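Local coordinates for lovastatin nonaketide synthase, polyketide synthase component (Aspergillus terreus, PDB 7CPX), which builds the dihydromonacolin L nonaketide of lovastatin from nine malonyl units, working with the partner protein LovC, at residues L295-Y300 with A336-G341; C631-I636 with L673-A678; S1038-N1043 with S1066-E1071; S1285-P1290 with V1598-T1603; H1879-Q1884 with L1943-L1948. The protein carries 2 engineered substitutions. One frame throughout, in Å; residues are numbered along the deposited sequence.

Interaction 1. Residues L295-Y300 with A336-G341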
# COMPACT_ATOMS: atom_id res chain seq x y z
N LEU A 295 7.42 51.50 -11.27
CA LEU A 295 8.29 51.19 -10.15
C LEU A 295 9.67 51.81 -10.34
O LEU A 295 10.22 52.44 -9.43
CB LEU A 295 8.42 49.68 -9.98
CG LEU A 295 9.56 49.17 -9.11
CD1 LEU A 295 9.47 49.75 -7.72
CD2 LEU A 295 9.55 47.65 -9.05
N ILE A 296 10.25 51.63 -11.52
CA ILE A 296 11.58 52.16 -11.79
C ILE A 296 11.57 53.68 -11.69
O ILE A 296 12.44 54.30 -11.06
CB ILE A 296 12.09 51.69 -13.16
CG1 ILE A 296 12.24 50.16 -13.16
CG2 ILE A 296 13.42 52.34 -13.48
CD1 ILE A 296 12.43 49.57 -14.53
N LYS A 297 10.57 54.32 -12.32
CA LYS A 297 10.51 55.77 -12.30
C LYS A 297 10.34 56.30 -10.88
O LYS A 297 11.01 57.26 -10.48
CB LYS A 297 9.36 56.25 -13.18
CG LYS A 297 9.58 56.01 -14.67
CD LYS A 297 8.42 56.53 -15.50
CE LYS A 297 8.71 56.42 -16.99
NZ LYS A 297 7.59 56.95 -17.81
N ALA A 298 9.46 55.67 -10.09
CA ALA A 298 9.25 56.12 -8.72
C ALA A 298 10.49 55.91 -7.87
O ALA A 298 10.82 56.75 -7.03
CB ALA A 298 8.06 55.38 -8.11
N THR A 299 11.18 54.78 -8.07
CA THR A 299 12.40 54.53 -7.31
C THR A 299 13.47 55.57 -7.62
O THR A 299 14.14 56.07 -6.72
CB THR A 299 12.92 53.12 -7.61
OG1 THR A 299 11.86 52.18 -7.45
CG2 THR A 299 14.05 52.76 -6.66
N TYR A 300 13.63 55.90 -8.90
CA TYR A 300 14.61 56.92 -9.27
C TYR A 300 14.22 58.29 -8.74
O TYR A 300 15.08 59.06 -8.30
CB TYR A 300 14.80 56.95 -10.78
CG TYR A 300 15.81 55.94 -11.28
CD1 TYR A 300 15.45 54.63 -11.52
CD2 TYR A 300 17.13 56.30 -11.50
CE1 TYR A 300 16.36 53.70 -11.97
CE2 TYR A 300 18.06 55.38 -11.95
CZ TYR A 300 17.67 54.09 -12.18
OH TYR A 300 18.58 53.16 -12.63
N ALA A 336 12.84 49.77 -21.08
CA ALA A 336 12.99 50.72 -22.18
C ALA A 336 12.15 51.96 -21.95
O ALA A 336 12.62 53.09 -22.17
CB ALA A 336 12.61 50.05 -23.50
N THR A 337 10.91 51.79 -21.50
CA THR A 337 10.02 52.92 -21.29
C THR A 337 10.37 53.73 -20.05
O THR A 337 9.99 54.90 -19.96
CB THR A 337 8.57 52.45 -21.19
OG1 THR A 337 8.45 51.47 -20.15
CG2 THR A 337 8.12 51.83 -22.51
N ALA A 338 11.09 53.13 -19.10
CA ALA A 338 11.51 53.88 -17.92
C ALA A 338 12.77 54.68 -18.20
O ALA A 338 12.86 55.86 -17.85
CB ALA A 338 11.73 52.92 -16.75
N PHE A 339 13.76 54.05 -18.83
CA PHE A 339 15.01 54.72 -19.15
C PHE A 339 15.01 55.37 -20.53
O PHE A 339 15.94 56.13 -20.84
CB PHE A 339 16.18 53.73 -19.06
CG PHE A 339 16.32 53.09 -17.71
CD1 PHE A 339 16.83 53.80 -16.65
CD2 PHE A 339 15.93 51.78 -17.52
CE1 PHE A 339 16.96 53.21 -15.41
CE2 PHE A 339 16.05 51.19 -16.29
CZ PHE A 339 16.56 51.90 -15.23
N PHE A 340 14.01 55.08 -21.35
CA PHE A 340 13.94 55.62 -22.70
C PHE A 340 12.47 55.82 -23.06
O PHE A 340 11.60 55.81 -22.19
CB PHE A 340 14.67 54.70 -23.69
CG PHE A 340 16.07 54.35 -23.28
CD1 PHE A 340 17.13 55.19 -23.60
CD2 PHE A 340 16.33 53.20 -22.56
CE1 PHE A 340 18.42 54.87 -23.22
CE2 PHE A 340 17.61 52.88 -22.17
CZ PHE A 340 18.66 53.72 -22.50
N GLY A 341 12.20 56.00 -24.35
CA GLY A 341 10.85 56.29 -24.77
C GLY A 341 10.33 57.62 -24.27
O GLY A 341 9.14 57.74 -23.98
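Ile296 and Tyr300 on helix 289-302 pack against Ala338 and Phe339 near the C-terminal end of helix 327-339. Both helices belong to the C-terminal half of the thiolase-fold ketosynthase. The contact is buried and mainly apolar, and no hydrogen bond crosses it. Ile296 touches chiefly through its CG2 methyl. This lies 3.6 Å from Phe339 CZ and 3.7 Å from Ala338 CB. With chi1 at -64°, CG1 of Ile296 sits beside the backbone N, and CG2 is the branch swung round to the other helix. The Ile296 and Phe339 side chains cross at about a right angle.

Tyr300 follows one turn later. Its ring and that of Phe339 have centroids 5.4 Å apart and planes at 87°. Tyr300 CZ comes in at the edge of the Phe339 ring, in its plane, 3.4 Å from Phe339 CE1. The phenol oxygen of Tyr300 is hydrogen-bonded to Ser430 OG, which ties down the far end of this ring. The Phe339 ring also meets the ring of Phe317, on strand 316-318.

Outward from this core, the flank is more polar. Lys297 runs extended past Ala338 and sets CE 3.6 Å from Thr337 O. Its NZ forms a salt bridge with Glu293 one turn back on the same helix. Thr337 OG1 is hydrogen-bonded to the carbonyls of Glu333 and Ala334. The side chain of Ile296 is about 10 Å from that of His320, a predicted catalytic residue. Between the side chains of Lys297 and Ala338 the closest distance is CG to CB, 4.3 Å.

Interaction 2. Residues C631-I636 with L673-A678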
# COMPACT_ATOMS: atom_id res chain seq x y z
N CYS A 631 66.48 48.89 32.01
CA CYS A 631 65.26 48.21 32.46
C CYS A 631 64.13 49.21 32.67
O CYS A 631 62.97 48.91 32.35
CB CYS A 631 65.54 47.44 33.75
SG CYS A 631 64.12 46.52 34.38
N CYS A 632 64.45 50.39 33.20
CA CYS A 632 63.41 51.40 33.40
C CYS A 632 62.78 51.80 32.07
O CYS A 632 61.55 51.90 31.96
CB CYS A 632 63.98 52.62 34.11
SG CYS A 632 62.75 53.88 34.50
N ALA A 633 63.60 52.04 31.05
CA ALA A 633 63.08 52.39 29.73
C ALA A 633 62.29 51.24 29.12
O ALA A 633 61.26 51.46 28.49
CB ALA A 633 64.23 52.80 28.81
N VAL A 634 62.77 50.01 29.30
CA VAL A 634 62.04 48.85 28.80
C VAL A 634 60.64 48.82 29.39
O VAL A 634 59.64 48.70 28.67
CB VAL A 634 62.81 47.56 29.12
CG1 VAL A 634 61.90 46.35 28.99
CG2 VAL A 634 64.02 47.42 28.22
N GLN A 635 60.55 48.96 30.71
CA GLN A 635 59.25 48.87 31.37
C GLN A 635 58.37 50.07 31.02
O GLN A 635 57.16 49.92 30.87
CB GLN A 635 59.45 48.75 32.88
CG GLN A 635 60.16 47.46 33.27
CD GLN A 635 60.49 47.39 34.75
OE1 GLN A 635 59.72 46.84 35.54
NE2 GLN A 635 61.64 47.94 35.13
N ILE A 636 58.97 51.25 30.88
CA ILE A 636 58.20 52.43 30.50
C ILE A 636 57.60 52.26 29.11
O ILE A 636 56.42 52.53 28.88
CB ILE A 636 59.07 53.70 30.58
CG1 ILE A 636 59.37 54.04 32.04
CG2 ILE A 636 58.39 54.86 29.88
CD1 ILE A 636 60.49 55.04 32.22
N LEU A 673 60.04 61.72 34.16
CA LEU A 673 60.62 61.71 35.50
C LEU A 673 61.12 60.32 35.88
O LEU A 673 62.18 60.19 36.50
CB LEU A 673 59.58 62.19 36.52
CG LEU A 673 59.20 63.67 36.46
CD1 LEU A 673 58.10 63.97 37.47
CD2 LEU A 673 60.41 64.56 36.70
N ALA A 674 60.38 59.28 35.51
CA ALA A 674 60.80 57.92 35.86
C ALA A 674 62.13 57.57 35.20
O ALA A 674 63.06 57.10 35.86
CB ALA A 674 59.72 56.92 35.45
N ILE A 675 62.24 57.81 33.89
CA ILE A 675 63.48 57.47 33.19
C ILE A 675 64.62 58.35 33.68
O ILE A 675 65.77 57.89 33.80
CB ILE A 675 63.28 57.58 31.67
CG1 ILE A 675 64.54 57.11 30.93
CG2 ILE A 675 62.94 59.01 31.27
CD1 ILE A 675 64.95 55.69 31.23
N ARG A 676 64.33 59.62 33.96
CA ARG A 676 65.36 60.52 34.47
C ARG A 676 65.88 60.04 35.82
O ARG A 676 67.09 60.05 36.07
CB ARG A 676 64.77 61.93 34.57
CG ARG A 676 65.76 63.03 34.87
CD ARG A 676 65.06 64.38 34.77
NE ARG A 676 65.75 65.44 35.49
CZ ARG A 676 65.28 66.67 35.63
NH1 ARG A 676 64.13 67.04 35.08
NH2 ARG A 676 65.98 67.56 36.32
N ILE A 677 64.98 59.61 36.70
CA ILE A 677 65.39 59.10 38.01
C ILE A 677 66.18 57.81 37.85
O ILE A 677 67.14 57.56 38.59
CB ILE A 677 64.16 58.91 38.91
CG1 ILE A 677 63.57 60.26 39.29
CG2 ILE A 677 64.55 58.11 40.15
CD1 ILE A 677 62.19 60.18 39.92
N ALA A 678 65.78 56.96 36.90
CA ALA A 678 66.53 55.72 36.67
C ALA A 678 67.95 56.03 36.22
O ALA A 678 68.92 55.43 36.72
CB ALA A 678 65.81 54.86 35.64
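Cys632 holds SG opposite its backbone N, which sends it across to the turn of the facing helix that holds Ala674 and Ala678. In Ile675, chi1 of -176° and chi2 of 59° bend CD1 back onto Ala633. These side chains join two antiparallel helices, 624-644 and 671-682, in the acyltransferase fold of the malonyl transacylase domain. The axes of the two segments come within 9.2 Å, at 164° between their directions. No hydrogen bond crosses, and every touching residue is buried.

Ala633, Ala674 and Ala678 supply the small surfaces on which the larger side chains rest. Cys632 lies against Ala678 and puts SG 4.4 Å from Ala674 CB. One turn on, Ile636 lays its CD1 methyl over the opposite helix, 3.8 Å from Ala674 CB and as far from Ile675 CB. The Ile636 and Ile675 side chains cross at about a right angle.

Leu591 of helix 582-596 covers both Ala633 and Ile675. Cys632 also touches Ile660 of helix 657-665, which begins within a GxSxG sequence that is probably the nucleophile elbow. On the Leu591 side, the contact closes with Ile675 CD1 3.8 Å from Ala633 CB.

Interaction 3. Residues S1038-N1043 with S1066-E1071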
# COMPACT_ATOMS: atom_id res chain seq x y z
N SER A 1038 -9.29 13.92 -17.89
CA SER A 1038 -9.77 13.43 -16.61
C SER A 1038 -8.75 12.47 -16.01
O SER A 1038 -8.23 11.58 -16.69
CB SER A 1038 -11.12 12.73 -16.78
OG SER A 1038 -11.00 11.59 -17.62
N LEU A 1039 -8.46 12.66 -14.72
CA LEU A 1039 -7.52 11.81 -14.01
C LEU A 1039 -8.27 10.70 -13.29
O LEU A 1039 -9.17 10.97 -12.49
CB LEU A 1039 -6.70 12.63 -13.00
CG LEU A 1039 -5.61 13.53 -13.57
CD1 LEU A 1039 -5.08 14.46 -12.49
CD2 LEU A 1039 -4.47 12.71 -14.16
N VAL A 1040 -7.90 9.46 -13.58
CA VAL A 1040 -8.44 8.29 -12.91
C VAL A 1040 -7.29 7.64 -12.15
O VAL A 1040 -6.28 7.27 -12.75
CB VAL A 1040 -9.08 7.30 -13.89
CG1 VAL A 1040 -9.57 6.07 -13.17
CG2 VAL A 1040 -10.22 7.97 -14.64
N GLU A 1041 -7.44 7.52 -10.84
CA GLU A 1041 -6.38 6.95 -10.02
C GLU A 1041 -6.34 5.44 -10.19
O GLU A 1041 -7.36 4.77 -10.03
CB GLU A 1041 -6.57 7.32 -8.56
CG GLU A 1041 -5.52 6.73 -7.63
CD GLU A 1041 -5.63 7.26 -6.21
OE1 GLU A 1041 -6.35 8.25 -6.01
OE2 GLU A 1041 -5.00 6.67 -5.31
N LEU A 1042 -5.16 4.91 -10.51
CA LEU A 1042 -4.92 3.48 -10.58
C LEU A 1042 -3.82 3.13 -9.59
O LEU A 1042 -2.71 3.66 -9.67
CB LEU A 1042 -4.51 3.06 -11.99
CG LEU A 1042 -5.55 3.26 -13.10
CD1 LEU A 1042 -5.01 2.76 -14.42
CD2 LEU A 1042 -6.84 2.55 -12.75
N ASN A 1043 -4.14 2.25 -8.65
CA ASN A 1043 -3.20 1.78 -7.64
C ASN A 1043 -3.07 0.28 -7.80
O ASN A 1043 -3.99 -0.47 -7.46
CB ASN A 1043 -3.66 2.16 -6.24
CG ASN A 1043 -4.04 3.63 -6.13
OD1 ASN A 1043 -5.06 3.97 -5.53
ND2 ASN A 1043 -3.22 4.50 -6.71
N SER A 1066 -9.10 1.16 -8.73
CA SER A 1066 -9.35 2.32 -9.57
C SER A 1066 -10.32 3.26 -8.88
O SER A 1066 -11.22 2.84 -8.15
CB SER A 1066 -9.92 1.91 -10.94
OG SER A 1066 -11.08 1.12 -10.79
N CYS A 1067 -10.11 4.55 -9.13
CA CYS A 1067 -11.01 5.60 -8.67
C CYS A 1067 -11.20 6.59 -9.81
O CYS A 1067 -10.25 7.29 -10.18
CB CYS A 1067 -10.47 6.31 -7.43
SG CYS A 1067 -11.56 7.59 -6.81
N LEU A 1068 -12.41 6.65 -10.36
CA LEU A 1068 -12.65 7.47 -11.54
C LEU A 1068 -12.47 8.96 -11.24
O LEU A 1068 -11.88 9.68 -12.05
CB LEU A 1068 -14.05 7.21 -12.09
CG LEU A 1068 -14.40 5.73 -12.30
CD1 LEU A 1068 -15.75 5.59 -12.99
CD2 LEU A 1068 -13.31 5.02 -13.09
N SER A 1069 -12.98 9.43 -10.10
CA SER A 1069 -12.90 10.84 -9.76
C SER A 1069 -12.59 10.97 -8.27
O SER A 1069 -13.03 10.15 -7.46
CB SER A 1069 -14.21 11.56 -10.09
OG SER A 1069 -14.14 12.93 -9.73
N LYS A 1070 -11.86 12.04 -7.93
CA LYS A 1070 -11.43 12.22 -6.55
C LYS A 1070 -12.60 12.28 -5.58
O LYS A 1070 -12.42 12.04 -4.38
CB LYS A 1070 -10.57 13.49 -6.43
CG LYS A 1070 -11.26 14.77 -6.88
CD LYS A 1070 -12.04 15.43 -5.75
CE LYS A 1070 -12.46 16.85 -6.13
NZ LYS A 1070 -13.33 16.88 -7.34
N GLU A 1071 -13.79 12.61 -6.07
CA GLU A 1071 -14.97 12.62 -5.21
C GLU A 1071 -15.27 11.23 -4.67
O GLU A 1071 -15.65 11.09 -3.50
CB GLU A 1071 -16.17 13.16 -5.98
CG GLU A 1071 -16.56 12.33 -7.19
CD GLU A 1071 -17.68 12.96 -7.99
OE1 GLU A 1071 -18.07 14.11 -7.68
OE2 GLU A 1071 -18.18 12.31 -8.94
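Glu1041 and Cys1067 form an antiparallel hydrogen-bonded pair, with Cys1067 N to Glu1041 O and Glu1041 N to Cys1067 O both 2.9 Å. The next pair, Leu1042 with Ser1066, is non-hydrogen-bonded. The strands are 1040-1052 and 1057-1067, a hairpin of the predicted N-terminal hotdog fold of the dehydratase, met here at its open end. After Cys1067 the segment 1066-1071 leaves the strand at Leu1068.

Leu1042 and Ser1066 share one face. Leu1042 CD2 leans across to Ser1066 CB at 3.6 Å. Ser1066 OG is hydrogen-bonded to Ser1077 OG on the neighbouring strand 1075-1087. The side chain of Leu1042 is about 11 Å from that of His985, the predicted proton acceptor.

Glu1041 and Cys1067 point to the other face, with Glu1041 CB 4.2 Å from Cys1067 CB. The Glu1041 chain is extended, with CG opposite the backbone N (chi1 178°), and this carries the carboxylate off the strand. There OE2 makes a salt bridge with Arg941 of the second subunit and takes a weak bond from Asn1043 ND2 of its own strand. Cys1067 also packs on Arg941 of the second subunit. This face of the hairpin end is therefore part of the dimer contact.

Val1040 covers the point where the strands part. Its CG1 lies near Cys1067 O, and its CG2 is 3.5 Å from Leu1068 O. Val1040 CG1 also meets Leu1068 CD2, a methyl of the residue just past the strand end, at 3.9 Å.

Interaction 4. Residues S1285-P1290 with V1598-T1603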
# COMPACT_ATOMS: atom_id res chain seq x y z
N SER A 1285 -67.36 -16.05 -40.34
CA SER A 1285 -68.66 -15.39 -40.27
C SER A 1285 -69.41 -15.74 -38.99
O SER A 1285 -70.34 -15.02 -38.62
CB SER A 1285 -69.50 -15.76 -41.49
OG SER A 1285 -68.90 -15.29 -42.68
N LEU A 1286 -69.04 -16.83 -38.32
CA LEU A 1286 -69.69 -17.25 -37.08
C LEU A 1286 -68.61 -17.81 -36.16
O LEU A 1286 -68.12 -18.93 -36.37
CB LEU A 1286 -70.78 -18.27 -37.35
CG LEU A 1286 -71.65 -18.63 -36.14
CD1 LEU A 1286 -72.54 -17.46 -35.75
CD2 LEU A 1286 -72.48 -19.87 -36.42
N LEU A 1287 -68.25 -17.05 -35.13
CA LEU A 1287 -67.30 -17.52 -34.13
C LEU A 1287 -67.97 -18.60 -33.30
O LEU A 1287 -68.79 -18.30 -32.42
CB LEU A 1287 -66.82 -16.37 -33.25
CG LEU A 1287 -66.04 -15.22 -33.90
CD1 LEU A 1287 -64.96 -15.74 -34.82
CD2 LEU A 1287 -66.96 -14.26 -34.64
N ASP A 1288 -67.64 -19.86 -33.57
CA ASP A 1288 -68.34 -21.01 -32.99
C ASP A 1288 -67.35 -22.02 -32.43
O ASP A 1288 -67.47 -23.23 -32.67
CB ASP A 1288 -69.25 -21.66 -34.03
CG ASP A 1288 -70.24 -22.63 -33.42
OD1 ASP A 1288 -70.30 -22.71 -32.17
OD2 ASP A 1288 -70.95 -23.31 -34.18
N ASN A 1289 -66.36 -21.55 -31.69
CA ASN A 1289 -65.41 -22.46 -31.07
C ASN A 1289 -66.11 -23.26 -29.97
O ASN A 1289 -66.72 -22.66 -29.07
CB ASN A 1289 -64.24 -21.67 -30.47
CG ASN A 1289 -63.15 -22.57 -29.92
OD1 ASN A 1289 -63.39 -23.73 -29.56
ND2 ASN A 1289 -61.93 -22.05 -29.86
N PRO A 1290 -66.05 -24.59 -30.01
CA PRO A 1290 -66.69 -25.37 -28.93
C PRO A 1290 -66.13 -25.05 -27.55
O PRO A 1290 -66.89 -25.08 -26.57
CB PRO A 1290 -66.40 -26.82 -29.33
CG PRO A 1290 -66.20 -26.78 -30.80
CD PRO A 1290 -65.53 -25.47 -31.08
N VAL A 1598 -73.23 -6.69 -40.94
CA VAL A 1598 -72.71 -7.69 -40.01
C VAL A 1598 -71.99 -8.78 -40.79
O VAL A 1598 -72.61 -9.72 -41.30
CB VAL A 1598 -73.84 -8.29 -39.16
CG1 VAL A 1598 -73.32 -9.46 -38.34
CG2 VAL A 1598 -74.44 -7.23 -38.25
N ASP A 1599 -70.67 -8.65 -40.90
CA ASP A 1599 -69.87 -9.63 -41.63
C ASP A 1599 -69.67 -10.91 -40.83
O ASP A 1599 -69.64 -12.00 -41.41
CB ASP A 1599 -68.52 -9.03 -42.00
CG ASP A 1599 -68.66 -7.79 -42.87
OD1 ASP A 1599 -69.61 -7.73 -43.68
OD2 ASP A 1599 -67.82 -6.87 -42.73
N SER A 1600 -69.52 -10.80 -39.51
CA SER A 1600 -69.30 -11.96 -38.65
C SER A 1600 -70.14 -11.82 -37.39
O SER A 1600 -70.53 -10.71 -37.00
CB SER A 1600 -67.82 -12.12 -38.29
OG SER A 1600 -67.61 -13.32 -37.57
N ARG A 1601 -70.41 -12.96 -36.76
CA ARG A 1601 -71.18 -13.00 -35.53
C ARG A 1601 -70.61 -14.08 -34.63
O ARG A 1601 -69.76 -14.88 -35.03
CB ARG A 1601 -72.67 -13.28 -35.80
CG ARG A 1601 -73.32 -12.32 -36.78
CD ARG A 1601 -74.81 -12.57 -36.91
NE ARG A 1601 -75.10 -13.94 -37.32
CZ ARG A 1601 -75.32 -14.95 -36.49
NH1 ARG A 1601 -75.29 -14.79 -35.17
NH2 ARG A 1601 -75.58 -16.16 -36.98
N THR A 1602 -71.08 -14.10 -33.39
CA THR A 1602 -70.75 -15.15 -32.44
C THR A 1602 -71.91 -16.13 -32.33
O THR A 1602 -73.08 -15.74 -32.38
CB THR A 1602 -70.41 -14.57 -31.07
OG1 THR A 1602 -71.50 -13.76 -30.61
CG2 THR A 1602 -69.15 -13.74 -31.14
N THR A 1603 -71.57 -17.41 -32.17
CA THR A 1603 -72.60 -18.43 -32.03
C THR A 1603 -73.50 -18.10 -30.86
O THR A 1603 -73.05 -18.02 -29.71
CB THR A 1603 -71.95 -19.81 -31.85
OG1 THR A 1603 -72.97 -20.81 -31.76
CG2 THR A 1603 -71.10 -19.85 -30.58
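Ser1285 O takes the backbone N-H of Arg1601, with 2.8 Å from Arg1601 N to Ser1285 O. The same oxygen has a CA-H contact from Ser1600. This begins a parallel strand pair, 1286-1287 beside 1600-1602, which adds an edge strand to the mixed sheet of the methyltransferase. Further along, Thr1603 N reaches Leu1287 O at 2.9 Å. Against strand 1614-1618, on the other side of strand 1600-1602, Asp1599 and Ser1600 both face Ser1616 in a classic beta bulge.

Leu1286 and Arg1601 lie on one face. The bend of the Arg1601 chain at chi3 (-57°) turns the guanidinium toward Leu1286. Leu1286 CD1 then sits over one of its faces, 3.5 Å from Arg1601 NH2. The guanidinium also makes a cation-pi contact with Phe1583.

Leu1287 and Thr1602 lie on the other face, where both touch Tyr1425 of helix 1420-1436. Leu1287 CB is 4.1 Å from Thr1602 CG2.

At the far end, Asp1288 OD1 is hydrogen-bonded to Trp1293 NE1. Asp1288 OD1 also takes a weak bond from Thr1603 OG1 at 3.3 Å.

Interaction 5. Residues H1879-Q1884 with L1943-L1948. Engineered in segment 1879-1884: Gln1884 (natural residue Gly).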
# COMPACT_ATOMS: atom_id res chain seq x y z
N HIS A 1879 -27.95 -33.53 -6.11
CA HIS A 1879 -26.55 -33.75 -6.47
C HIS A 1879 -26.38 -35.13 -7.08
O HIS A 1879 -26.97 -36.11 -6.61
CB HIS A 1879 -25.66 -33.61 -5.24
CG HIS A 1879 -26.11 -32.53 -4.30
ND1 HIS A 1879 -25.86 -31.20 -4.52
CD2 HIS A 1879 -26.79 -32.60 -3.13
CE1 HIS A 1879 -26.38 -30.49 -3.53
NE2 HIS A 1879 -26.95 -31.32 -2.67
N ALA A 1880 -25.56 -35.21 -8.12
CA ALA A 1880 -25.25 -36.49 -8.75
C ALA A 1880 -24.23 -37.24 -7.92
O ALA A 1880 -23.24 -36.65 -7.46
CB ALA A 1880 -24.72 -36.27 -10.17
N LEU A 1881 -24.46 -38.53 -7.73
CA LEU A 1881 -23.59 -39.37 -6.93
C LEU A 1881 -22.76 -40.29 -7.82
O LEU A 1881 -23.28 -40.92 -8.74
CB LEU A 1881 -24.40 -40.21 -5.94
CG LEU A 1881 -24.87 -39.46 -4.69
CD1 LEU A 1881 -25.88 -38.39 -5.04
CD2 LEU A 1881 -25.44 -40.44 -3.69
N ARG A 1882 -21.46 -40.35 -7.53
CA ARG A 1882 -20.59 -41.26 -8.25
C ARG A 1882 -20.99 -42.70 -7.97
O ARG A 1882 -21.34 -43.06 -6.84
CB ARG A 1882 -19.13 -41.03 -7.85
CG ARG A 1882 -18.12 -41.79 -8.67
CD ARG A 1882 -16.71 -41.59 -8.12
NE ARG A 1882 -15.70 -42.26 -8.93
CZ ARG A 1882 -14.41 -42.32 -8.62
NH1 ARG A 1882 -13.94 -41.75 -7.53
NH2 ARG A 1882 -13.58 -42.96 -9.44
N VAL A 1883 -20.95 -43.53 -9.01
CA VAL A 1883 -21.43 -44.91 -8.95
C VAL A 1883 -20.34 -45.83 -9.48
O VAL A 1883 -20.13 -45.91 -10.69
CB VAL A 1883 -22.74 -45.09 -9.73
CG1 VAL A 1883 -23.05 -46.56 -9.91
CG2 VAL A 1883 -23.88 -44.38 -9.02
N GLN A 1884 -19.66 -46.52 -8.57
CA GLN A 1884 -18.65 -47.53 -8.89
C GLN A 1884 -17.82 -47.13 -10.11
O GLN A 1884 -17.60 -47.91 -11.03
CB GLN A 1884 -19.30 -48.89 -9.11
CG GLN A 1884 -20.36 -48.92 -10.20
CD GLN A 1884 -20.47 -50.28 -10.87
OE1 GLN A 1884 -21.50 -50.94 -10.80
NE2 GLN A 1884 -19.40 -50.69 -11.54
N LEU A 1943 -27.20 -44.72 0.22
CA LEU A 1943 -26.55 -46.00 -0.00
C LEU A 1943 -25.75 -46.03 -1.29
O LEU A 1943 -24.74 -46.73 -1.37
CB LEU A 1943 -27.57 -47.14 0.00
CG LEU A 1943 -27.94 -47.71 1.37
CD1 LEU A 1943 -26.70 -48.18 2.13
CD2 LEU A 1943 -28.71 -46.70 2.19
N ALA A 1944 -26.16 -45.27 -2.31
CA ALA A 1944 -25.33 -45.13 -3.49
C ALA A 1944 -23.99 -44.51 -3.12
O ALA A 1944 -22.93 -45.01 -3.51
CB ALA A 1944 -26.04 -44.28 -4.54
N ALA A 1945 -24.03 -43.44 -2.32
CA ALA A 1945 -22.78 -42.81 -1.88
C ALA A 1945 -21.95 -43.78 -1.05
O ALA A 1945 -20.73 -43.88 -1.23
CB ALA A 1945 -23.08 -41.55 -1.08
N ALA A 1946 -22.59 -44.50 -0.12
CA ALA A 1946 -21.85 -45.41 0.75
C ALA A 1946 -21.22 -46.55 -0.04
O ALA A 1946 -20.07 -46.91 0.20
CB ALA A 1946 -22.78 -45.96 1.83
N VAL A 1947 -21.97 -47.13 -0.98
CA VAL A 1947 -21.44 -48.22 -1.79
C VAL A 1947 -20.31 -47.72 -2.68
O VAL A 1947 -19.33 -48.43 -2.90
CB VAL A 1947 -22.56 -48.88 -2.61
CG1 VAL A 1947 -21.99 -49.89 -3.58
CG2 VAL A 1947 -23.57 -49.54 -1.68
N LEU A 1948 -20.43 -46.50 -3.19
CA LEU A 1948 -19.33 -45.91 -3.94
C LEU A 1948 -18.08 -45.82 -3.07
O LEU A 1948 -16.98 -46.20 -3.49
CB LEU A 1948 -19.73 -44.53 -4.46
CG LEU A 1948 -18.76 -43.72 -5.32
CD1 LEU A 1948 -17.52 -43.26 -4.56
CD2 LEU A 1948 -18.36 -44.49 -6.57
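Leu1948 is the tightly packed centre of this contact between strand 1869-1883 and helix 1935-1953. Its side chain covers the strand backbone from Arg1882 to Gln1884. It also lies against the aliphatic part of Arg1882, crossing it at about a right angle. CG of Leu1948 stands opposite its backbone N (chi1 -178°). CD2 points at the strand backbone, while CD1 lies alongside the Arg1882 chain. Leu1948 CD2 is 3.4 Å from Arg1882 CG and 3.7 Å from Arg1882 CD. Leu1948 CD1 is 4.0 Å from Arg1882 CD.

Leu1881 of the strand packs one helical turn earlier, against Ala1944 and Ala1945. Its CD2 methyl rests on these two small residues, 3.7 Å from Ala1945 CB and 4.0 Å from Ala1944 CB. Phe2065 of the adjacent strand 2065-2066 touches both Leu1881 and Ala1945, so it closes this side of the core.

The looser side lies towards the ends of Arg1882 and Gln1884, both partly exposed. The Arg1882 chain runs extended past Leu1948 and carries its guanidinium beyond the leucine. Arg1882 also packs on Gly2055 of the second subunit. Gln1884 is an engineered residue. Its side chain starts away from the helix and meets Leu2083 and Pro2084 instead. No hydrogen bond joins the two segments.

The strand and helix axes approach to 7.6 Å and run at 35° to each other. The helix packs across one face of this strand of a mixed sheet. It precedes in sequence a five-stranded parallel sheet with strand 1964-1968 at its centre. Together this is consistent with an enoylreductase-type fold.

The five contacts follow one another along the chain, each closing before the next opens. Interaction 1 is in the ketosynthase, interaction 2 in the malonyl transacylase and interaction 3 in the dehydratase. Interaction 4 completes an edge of the methyltransferase sheet, and interaction 5 lies in a later region. None touches another. The nearest pairs, 1 with 3 and 3 with 5, still have about 36 Å between nearest atoms. Interactions 2 and 4 are farthest apart, with centres 165 Å from each other. The centre of interaction 3 lies about 6 Å from that of the chain, and its residues also meet the second subunit. The contacts thus sample separate modules of an elongated, dimeric synthase.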